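Local coordinates for lysosome-associated membrane glycoprotein 3 (Homo sapiens, PDB 4AKM) that plays a role in lysosome-autophagosome fusion and in the unfolded protein response, at residues L62-T74 with Y81-D93. Residues are numbered along the deposited sequence; the frame is centred on the assembly and turned at random.
With NAG (2-acetamido-2-deoxy-beta-D-glucopyranose), chain D.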
ATOM      1  N   LEU A  62       0.184   4.328  -6.373  1.00 38.32           N
ATOM      2  CA  LEU A  62      -1.212   4.430  -6.747  1.00 35.65           C
ATOM      3  C   LEU A  62      -1.597   5.889  -6.721  1.00 33.02           C
ATOM      4  O   LEU A  62      -1.511   6.539  -5.687  1.00 38.94           O
ATOM      5  CB  LEU A  62      -2.069   3.667  -5.751  1.00 32.98           C
ATOM      6  CG  LEU A  62      -1.660   2.213  -5.518  1.00 38.88           C
ATOM      7  CD1 LEU A  62      -2.487   1.619  -4.400  1.00 41.60           C
ATOM      8  CD2 LEU A  62      -1.816   1.398  -6.789  1.00 35.94           C
ATOM      9  N   ASN A  63      -2.016   6.412  -7.860  1.00 31.11           N
ATOM     10  CA  ASN A  63      -2.396   7.811  -7.922  1.00 38.06           C
ATOM     11  C   ASN A  63      -3.877   7.991  -8.132  1.00 40.08           C
ATOM     12  O   ASN A  63      -4.515   7.207  -8.829  1.00 39.11           O
ATOM     13  CB  ASN A  63      -1.620   8.551  -9.013  1.00 40.21           C
ATOM     14  CG  ASN A  63      -0.583   9.488  -8.441  1.00 42.54           C
ATOM     15  OD1 ASN A  63       0.605   9.157  -8.380  1.00 32.72           O
ATOM     16  ND2 ASN A  63      -1.029  10.667  -7.996  1.00 43.88           N
ATOM     17  N   PHE A  64      -4.417   9.039  -7.529  1.00 37.41           N
ATOM     18  CA  PHE A  64      -5.830   9.330  -7.654  1.00 40.61           C
ATOM     19  C   PHE A  64      -6.010  10.820  -7.577  1.00 40.61           C
ATOM     20  O   PHE A  64      -5.079  11.549  -7.248  1.00 45.98           O
ATOM     21  CB  PHE A  64      -6.626   8.634  -6.538  1.00 41.41           C
ATOM     22  CG  PHE A  64      -6.046   8.834  -5.171  1.00 38.87           C
ATOM     23  CD1 PHE A  64      -6.315   9.986  -4.449  1.00 38.60           C
ATOM     24  CD2 PHE A  64      -5.218   7.879  -4.614  1.00 35.21           C
ATOM     25  CE1 PHE A  64      -5.772  10.179  -3.199  1.00 36.24           C
ATOM     26  CE2 PHE A  64      -4.677   8.061  -3.366  1.00 36.12           C
ATOM     27  CZ  PHE A  64      -4.952   9.215  -2.653  1.00 38.04           C
ATOM     28  N   GLN A  65      -7.210  11.278  -7.886  1.00 45.80           N
ATOM     29  CA  GLN A  65      -7.504  12.686  -7.728  1.00 55.38           C
ATOM     30  C   GLN A  65      -7.407  13.061  -6.260  1.00 48.59           C
ATOM     31  O   GLN A  65      -8.217  12.628  -5.441  1.00 50.01           O
ATOM     32  CB  GLN A  65      -8.889  13.019  -8.279  1.00 64.69           C
ATOM     33  CG  GLN A  65      -8.847  13.952  -9.471  1.00 70.22           C
ATOM     34  CD  GLN A  65      -8.056  13.370 -10.632  1.00 79.96           C
ATOM     35  OE1 GLN A  65      -6.856  13.629 -10.782  1.00 80.17           O
ATOM     36  NE2 GLN A  65      -8.730  12.579 -11.461  1.00 78.77           N
ATOM     37  N   GLY A  66      -6.399  13.860  -5.935  1.00 46.83           N
ATOM     38  CA  GLY A  66      -6.211  14.335  -4.580  1.00 49.22           C
ATOM     39  C   GLY A  66      -4.858  13.962  -4.016  1.00 45.00           C
ATOM     40  O   GLY A  66      -4.368  14.593  -3.086  1.00 45.58           O
ATOM     41  N   GLY A  67      -4.250  12.927  -4.578  1.00 43.95           N
ATOM     42  CA  GLY A  67      -2.954  12.491  -4.108  1.00 40.21           C
ATOM     43  C   GLY A  67      -2.577  11.086  -4.516  1.00 39.68           C
ATOM     44  O   GLY A  67      -2.892  10.633  -5.618  1.00 40.58           O
ATOM     45  N   PHE A  68      -1.906  10.391  -3.607  1.00 37.86           N
ATOM     46  CA  PHE A  68      -1.351   9.087  -3.922  1.00 32.60           C
ATOM     47  C   PHE A  68      -1.016   8.287  -2.682  1.00 33.23           C
ATOM     48  O   PHE A  68      -0.910   8.826  -1.570  1.00 35.37           O
ATOM     49  CB  PHE A  68      -0.071   9.245  -4.751  1.00 39.69           C
ATOM     50  CG  PHE A  68       1.025  10.012  -4.046  1.00 36.45           C
ATOM     51  CD1 PHE A  68       1.842   9.392  -3.112  1.00 33.87           C
ATOM     52  CD2 PHE A  68       1.237  11.352  -4.323  1.00 35.17           C
ATOM     53  CE1 PHE A  68       2.840  10.092  -2.459  1.00 37.42           C
ATOM     54  CE2 PHE A  68       2.243  12.056  -3.681  1.00 37.70           C
ATOM     55  CZ  PHE A  68       3.043  11.428  -2.744  1.00 36.54           C
ATOM     56  N   VAL A  69      -0.823   6.995  -2.899  1.00 31.86           N
ATOM     57  CA  VAL A  69      -0.269   6.116  -1.886  1.00 36.19           C
ATOM     58  C   VAL A  69       0.895   5.363  -2.507  1.00 37.19           C
ATOM     59  O   VAL A  69       0.773   4.776  -3.581  1.00 38.11           O
ATOM     60  CB  VAL A  69      -1.311   5.117  -1.332  1.00 34.97           C
ATOM     61  CG1 VAL A  69      -0.645   4.120  -0.397  1.00 37.37           C
ATOM     62  CG2 VAL A  69      -2.426   5.850  -0.614  1.00 32.42           C
ATOM     63  N   ASN A  70       2.030   5.399  -1.825  1.00 34.22           N
ATOM     64  CA  ASN A  70       3.243   4.789  -2.320  1.00 38.93           C
ATOM     65  C   ASN A  70       3.716   3.694  -1.382  1.00 40.35           C
ATOM     66  O   ASN A  70       4.066   3.950  -0.226  1.00 37.87           O
ATOM     67  CB  ASN A  70       4.331   5.849  -2.495  1.00 42.38           C
ATOM     68  CG  ASN A  70       5.430   5.406  -3.438  1.00 48.52           C
ATOM     69  OD1 ASN A  70       5.288   4.423  -4.164  1.00 47.44           O
ATOM     70  ND2 ASN A  70       6.533   6.139  -3.435  1.00 53.65           N
ATOM     71  N   LEU A  71       3.706   2.472  -1.898  1.00 40.28           N
ATOM     72  CA  LEU A  71       4.175   1.308  -1.170  1.00 42.36           C
ATOM     73  C   LEU A  71       5.533   0.884  -1.705  1.00 41.80           C
ATOM     74  O   LEU A  71       5.644   0.451  -2.843  1.00 41.33           O
ATOM     75  CB  LEU A  71       3.174   0.156  -1.314  1.00 40.54           C
ATOM     76  CG  LEU A  71       1.759   0.430  -0.797  1.00 40.05           C
ATOM     77  CD1 LEU A  71       0.900  -0.820  -0.852  1.00 35.86           C
ATOM     78  CD2 LEU A  71       1.799   0.990   0.617  1.00 40.23           C
ATOM     79  N   THR A  72       6.563   1.020  -0.878  1.00 42.28           N
ATOM     80  CA  THR A  72       7.907   0.593  -1.245  1.00 51.20           C
ATOM     81  C   THR A  72       8.271  -0.751  -0.624  1.00 52.01           C
ATOM     82  O   THR A  72       8.139  -0.941   0.597  1.00 56.20           O
ATOM     83  CB  THR A  72       8.966   1.631  -0.828  1.00 54.75           C
ATOM     84  OG1 THR A  72       8.817   2.820  -1.614  1.00 57.75           O
ATOM     85  CG2 THR A  72      10.362   1.071  -1.025  1.00 54.94           C
ATOM     86  N   PHE A  73       8.748  -1.659  -1.479  1.00 52.41           N
ATOM     87  CA  PHE A  73       9.149  -3.009  -1.092  1.00 57.09           C
ATOM     88  C   PHE A  73      10.666  -3.211  -1.142  1.00 60.74           C
ATOM     89  O   PHE A  73      11.341  -2.730  -2.056  1.00 60.64           O
ATOM     90  CB  PHE A  73       8.512  -4.039  -2.024  1.00 55.43           C
ATOM     91  CG  PHE A  73       7.018  -3.944  -2.116  1.00 57.04           C
ATOM     92  CD1 PHE A  73       6.420  -3.032  -2.976  1.00 50.74           C
ATOM     93  CD2 PHE A  73       6.212  -4.786  -1.367  1.00 48.56           C
ATOM     94  CE1 PHE A  73       5.053  -2.948  -3.070  1.00 45.01           C
ATOM     95  CE2 PHE A  73       4.847  -4.708  -1.461  1.00 48.48           C
ATOM     96  CZ  PHE A  73       4.263  -3.786  -2.312  1.00 48.93           C
ATOM     97  N   THR A  74      11.180  -3.952  -0.164  1.00 61.51           N
ATOM     98  CA  THR A  74      12.583  -4.354  -0.110  1.00 63.92           C
ATOM     99  C   THR A  74      12.644  -5.867   0.110  1.00 69.79           C
ATOM    100  O   THR A  74      11.893  -6.407   0.923  1.00 68.28           O
ATOM    101  CB  THR A  74      13.333  -3.626   1.045  1.00 63.01           C
ATOM    102  OG1 THR A  74      13.532  -2.250   0.703  1.00 66.35           O
ATOM    103  CG2 THR A  74      14.687  -4.258   1.321  1.00 65.89           C
ATOM    104  N   TYR A  81       9.379  -7.563   2.019  1.00 65.04           N
ATOM    105  CA  TYR A  81       8.436  -6.868   2.887  1.00 62.67           C
ATOM    106  C   TYR A  81       8.197  -5.468   2.356  1.00 58.42           C
ATOM    107  O   TYR A  81       8.943  -4.989   1.501  1.00 59.11           O
ATOM    108  CB  TYR A  81       8.979  -6.802   4.322  1.00 60.26           C
ATOM    109  CG  TYR A  81      10.399  -6.287   4.416  1.00 62.71           C
ATOM    110  CD1 TYR A  81      11.484  -7.152   4.310  1.00 66.70           C
ATOM    111  CD2 TYR A  81      10.656  -4.936   4.598  1.00 63.30           C
ATOM    112  CE1 TYR A  81      12.783  -6.681   4.385  1.00 72.78           C
ATOM    113  CE2 TYR A  81      11.951  -4.456   4.675  1.00 62.98           C
ATOM    114  CZ  TYR A  81      13.012  -5.329   4.568  1.00 72.82           C
ATOM    115  OH  TYR A  81      14.299  -4.845   4.647  1.00 70.39           O
ATOM    116  N   ILE A  82       7.147  -4.815   2.844  1.00 54.21           N
ATOM    117  CA  ILE A  82       6.970  -3.396   2.568  1.00 56.53           C
ATOM    118  C   ILE A  82       7.923  -2.639   3.478  1.00 54.02           C
ATOM    119  O   ILE A  82       7.837  -2.751   4.698  1.00 56.40           O
ATOM    120  CB  ILE A  82       5.528  -2.924   2.837  1.00 56.60           C
ATOM    121  CG1 ILE A  82       4.578  -3.441   1.758  1.00 50.08           C
ATOM    122  CG2 ILE A  82       5.467  -1.405   2.894  1.00 54.68           C
ATOM    123  CD1 ILE A  82       3.114  -3.363   2.144  1.00 44.02           C
ATOM    124  N   SER A  83       8.841  -1.885   2.885  1.00 52.25           N
ATOM    125  CA  SER A  83       9.846  -1.166   3.658  1.00 52.23           C
ATOM    126  C   SER A  83       9.525   0.319   3.818  1.00 55.61           C
ATOM    127  O   SER A  83      10.116   0.997   4.660  1.00 56.14           O
ATOM    128  CB  SER A  83      11.232  -1.336   3.037  1.00 53.29           C
ATOM    129  OG  SER A  83      11.302  -0.702   1.775  1.00 55.31           O
ATOM    130  N   GLU A  84       8.597   0.836   3.017  1.00 53.63           N
ATOM    131  CA  GLU A  84       8.230   2.246   3.179  1.00 54.68           C
ATOM    132  C   GLU A  84       6.790   2.543   2.770  1.00 50.42           C
ATOM    133  O   GLU A  84       6.278   1.958   1.819  1.00 48.42           O
ATOM    134  CB  GLU A  84       9.203   3.150   2.408  1.00 58.25           C
ATOM    135  CG  GLU A  84       8.869   4.637   2.475  1.00 58.05           C
ATOM    136  CD  GLU A  84      10.030   5.519   2.057  1.00 61.61           C
ATOM    137  OE1 GLU A  84      11.104   5.409   2.684  1.00 60.85           O
ATOM    138  OE2 GLU A  84       9.868   6.322   1.108  1.00 57.59           O
ATOM    139  N   VAL A  85       6.120   3.437   3.495  1.00 48.25           N
ATOM    140  CA  VAL A  85       4.790   3.859   3.048  1.00 44.42           C
ATOM    141  C   VAL A  85       4.618   5.367   3.062  1.00 43.22           C
ATOM    142  O   VAL A  85       4.817   6.012   4.079  1.00 42.78           O
ATOM    143  CB  VAL A  85       3.642   3.238   3.863  1.00 42.06           C
ATOM    144  CG1 VAL A  85       2.311   3.558   3.195  1.00 35.40           C
ATOM    145  CG2 VAL A  85       3.822   1.736   3.994  1.00 45.23           C
ATOM    146  N   GLY A  86       4.233   5.921   1.922  1.00 37.29           N
ATOM    147  CA  GLY A  86       4.005   7.342   1.837  1.00 35.60           C
ATOM    148  C   GLY A  86       2.606   7.608   1.345  1.00 36.08           C
ATOM    149  O   GLY A  86       2.049   6.820   0.599  1.00 30.49           O
ATOM    150  N   ALA A  87       2.028   8.718   1.780  1.00 40.06           N
ATOM    151  CA  ALA A  87       0.741   9.128   1.251  1.00 36.31           C
ATOM    152  C   ALA A  87       0.605  10.638   1.189  1.00 36.40           C
ATOM    153  O   ALA A  87       1.273  11.388   1.923  1.00 36.53           O
ATOM    154  CB  ALA A  87      -0.396   8.521   2.041  1.00 34.22           C
ATOM    155  N   TYR A  88      -0.280  11.058   0.296  1.00 34.00           N
ATOM    156  CA  TYR A  88      -0.527  12.458   0.038  1.00 39.86           C
ATOM    157  C   TYR A  88      -2.008  12.562  -0.281  1.00 41.16           C
ATOM    158  O   TYR A  88      -2.518  11.812  -1.117  1.00 39.82           O
ATOM    159  CB  TYR A  88       0.315  12.867  -1.163  1.00 42.73           C
ATOM    160  CG  TYR A  88       0.300  14.320  -1.577  1.00 44.13           C
ATOM    161  CD1 TYR A  88      -0.745  14.838  -2.335  1.00 44.16           C
ATOM    162  CD2 TYR A  88       1.361  15.158  -1.264  1.00 45.40           C
ATOM    163  CE1 TYR A  88      -0.750  16.158  -2.740  1.00 45.44           C
ATOM    164  CE2 TYR A  88       1.368  16.485  -1.669  1.00 52.94           C
ATOM    165  CZ  TYR A  88       0.309  16.978  -2.408  1.00 52.95           C
ATOM    166  OH  TYR A  88       0.305  18.294  -2.814  1.00 55.34           O
ATOM    167  N   LEU A  89      -2.696  13.479   0.389  1.00 36.11           N
ATOM    168  CA  LEU A  89      -4.140  13.600   0.256  1.00 47.20           C
ATOM    169  C   LEU A  89      -4.593  15.050   0.334  1.00 50.57           C
ATOM    170  O   LEU A  89      -4.259  15.746   1.277  1.00 46.89           O
ATOM    171  CB  LEU A  89      -4.838  12.795   1.356  1.00 43.35           C
ATOM    172  CG  LEU A  89      -6.362  12.823   1.296  1.00 44.93           C
ATOM    173  CD1 LEU A  89      -6.833  12.215  -0.012  1.00 47.99           C
ATOM    174  CD2 LEU A  89      -6.964  12.098   2.480  1.00 50.91           C
ATOM    175  N   THR A  90      -5.365  15.497  -0.651  1.00 54.19           N
ATOM    176  CA  THR A  90      -5.925  16.846  -0.628  1.00 55.27           C
ATOM    177  C   THR A  90      -7.378  16.826  -0.168  1.00 62.82           C
ATOM    178  O   THR A  90      -8.174  16.021  -0.651  1.00 70.57           O
ATOM    179  CB  THR A  90      -5.866  17.505  -2.020  1.00 58.66           C
ATOM    180  OG1 THR A  90      -4.563  17.328  -2.588  1.00 54.43           O
ATOM    181  CG2 THR A  90      -6.165  18.992  -1.922  1.00 66.36           C
ATOM    182  N   VAL A  91      -7.723  17.702   0.769  1.00 70.55           N
ATOM    183  CA  VAL A  91      -9.130  17.934   1.102  1.00 82.02           C
ATOM    184  C   VAL A  91      -9.545  19.327   0.619  1.00 91.26           C
ATOM    185  O   VAL A  91      -8.781  20.287   0.737  1.00 90.58           O
ATOM    186  CB  VAL A  91      -9.433  17.741   2.613  1.00 73.65           C
ATOM    187  CG1 VAL A  91      -9.045  16.345   3.059  1.00 67.05           C
ATOM    188  CG2 VAL A  91      -8.720  18.782   3.454  1.00 76.69           C
ATOM    189  N   SER A  92     -10.743  19.437   0.052  1.00100.18           N
ATOM    190  CA  SER A  92     -11.166  20.695  -0.562  1.00107.04           C
ATOM    191  C   SER A  92     -11.462  21.786   0.462  1.00113.20           C
ATOM    192  O   SER A  92     -11.065  22.940   0.276  1.00111.78           O
ATOM    193  CB  SER A  92     -12.384  20.483  -1.467  1.00108.74           C
ATOM    194  OG  SER A  92     -12.741  21.683  -2.132  1.00110.32           O
ATOM    195  N   ASP A  93     -12.163  21.409   1.533  1.00115.14           N
ATOM    196  CA  ASP A  93     -12.577  22.349   2.577  1.00114.26           C
ATOM    197  C   ASP A  93     -12.233  21.834   3.979  1.00109.83           C
ATOM    198  O   ASP A  93     -12.638  20.734   4.358  1.00103.42           O
ATOM    199  CB  ASP A  93     -14.060  22.708   2.468  1.00117.63           C
ATOM    200  CG  ASP A  93     -14.318  23.790   1.426  1.00120.04           C
ATOM    201  OD1 ASP A  93     -13.618  24.834   1.450  1.00117.97           O
ATOM    202  OD2 ASP A  93     -15.212  23.602   0.573  1.00119.79           O
TER
HETATM  203  C1  NAG D1379       7.740   6.016  -4.206  1.00 61.39           C
HETATM  204  C2  NAG D1379       8.113   7.490  -4.255  1.00 63.66           C
HETATM  205  C3  NAG D1379       9.378   7.688  -5.085  1.00 61.38           C
HETATM  206  C4  NAG D1379      10.490   6.767  -4.596  1.00 66.38           C
HETATM  207  C5  NAG D1379      10.001   5.335  -4.402  1.00 67.33           C
HETATM  208  C6  NAG D1379      11.047   4.521  -3.657  1.00 69.81           C
HETATM  209  C7  NAG D1379       6.409   9.213  -4.106  1.00 58.82           C
HETATM  210  C8  NAG D1379       5.559  10.164  -4.894  1.00 49.08           C
HETATM  211  N2  NAG D1379       7.008   8.254  -4.804  1.00 62.71           N
HETATM  212  O3  NAG D1379       9.796   9.030  -4.978  1.00 60.51           O
HETATM  213  O4  NAG D1379      11.554   6.756  -5.524  1.00 66.39           O
HETATM  214  O5  NAG D1379       8.805   5.276  -3.652  1.00 68.10           O
HETATM  215  O6  NAG D1379      10.558   3.209  -3.495  1.00 71.49           O
HETATM  216  O7  NAG D1379       6.528   9.336  -2.885  1.00 62.24           O
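The ring of Phe68 lies between Tyr88 and the sugar: CB of Tyr88 sits over one face, 3.5 Å from the ring centroid in a CH-pi contact, and the acetamido methyl C8 of the N-acetylglucosamine lies over the other, toward the rim. The Tyr88 ring itself is nearly parallel to that of Phe68, 12° between planes, but slid so far that the two barely overlap; Gly66 O and the CA of Gly67 lie at its edge. Farther along, the Tyr81 ring carries Thr74 O over one face, while its OH touches Thr74 CG2 at 3.4 Å. Phe64 has Gly67 O over the centre of one face and presents a ring edge to Leu89 CD1.

The sugar is bonded through C1 to ND2 of Asn70, a glycosylated asparagine. With chi1 of Thr72 at -68°, OG1 stands anti to the carbonyl carbon and shares a 2.6 Å hydrogen bond with O6 of the sugar, giving the glycan a second hold on the strand. Backbone hydrogen bonds pair the antiparallel strands, Asn70 and Gly86 forming a hydrogen-bonded pair. Ser83 and Glu84 both donate their N-H to Thr72 O, a classic beta bulge that shifts the register by one; beside it Ser83 OG and Thr74 OG1 are hydrogen-bonded at 2.9 Å.

The face of the hairpin away from the sugar carries Val69, Leu71, Phe73, Ile82, Val85 and Ala87 and is apolar: Leu71 CD2 meets Val85 CG1 at 3.7 Å. In this membrane-proximal part of the luminal region, strand 67-75 is central in a five-stranded antiparallel sheet, between 57-64 and its hairpin partner 80-90, which 97-110 follows; Leu71 and Phe73 pack on Met21 and Ile17 of strand 14-27 in the other sheet of the beta prism.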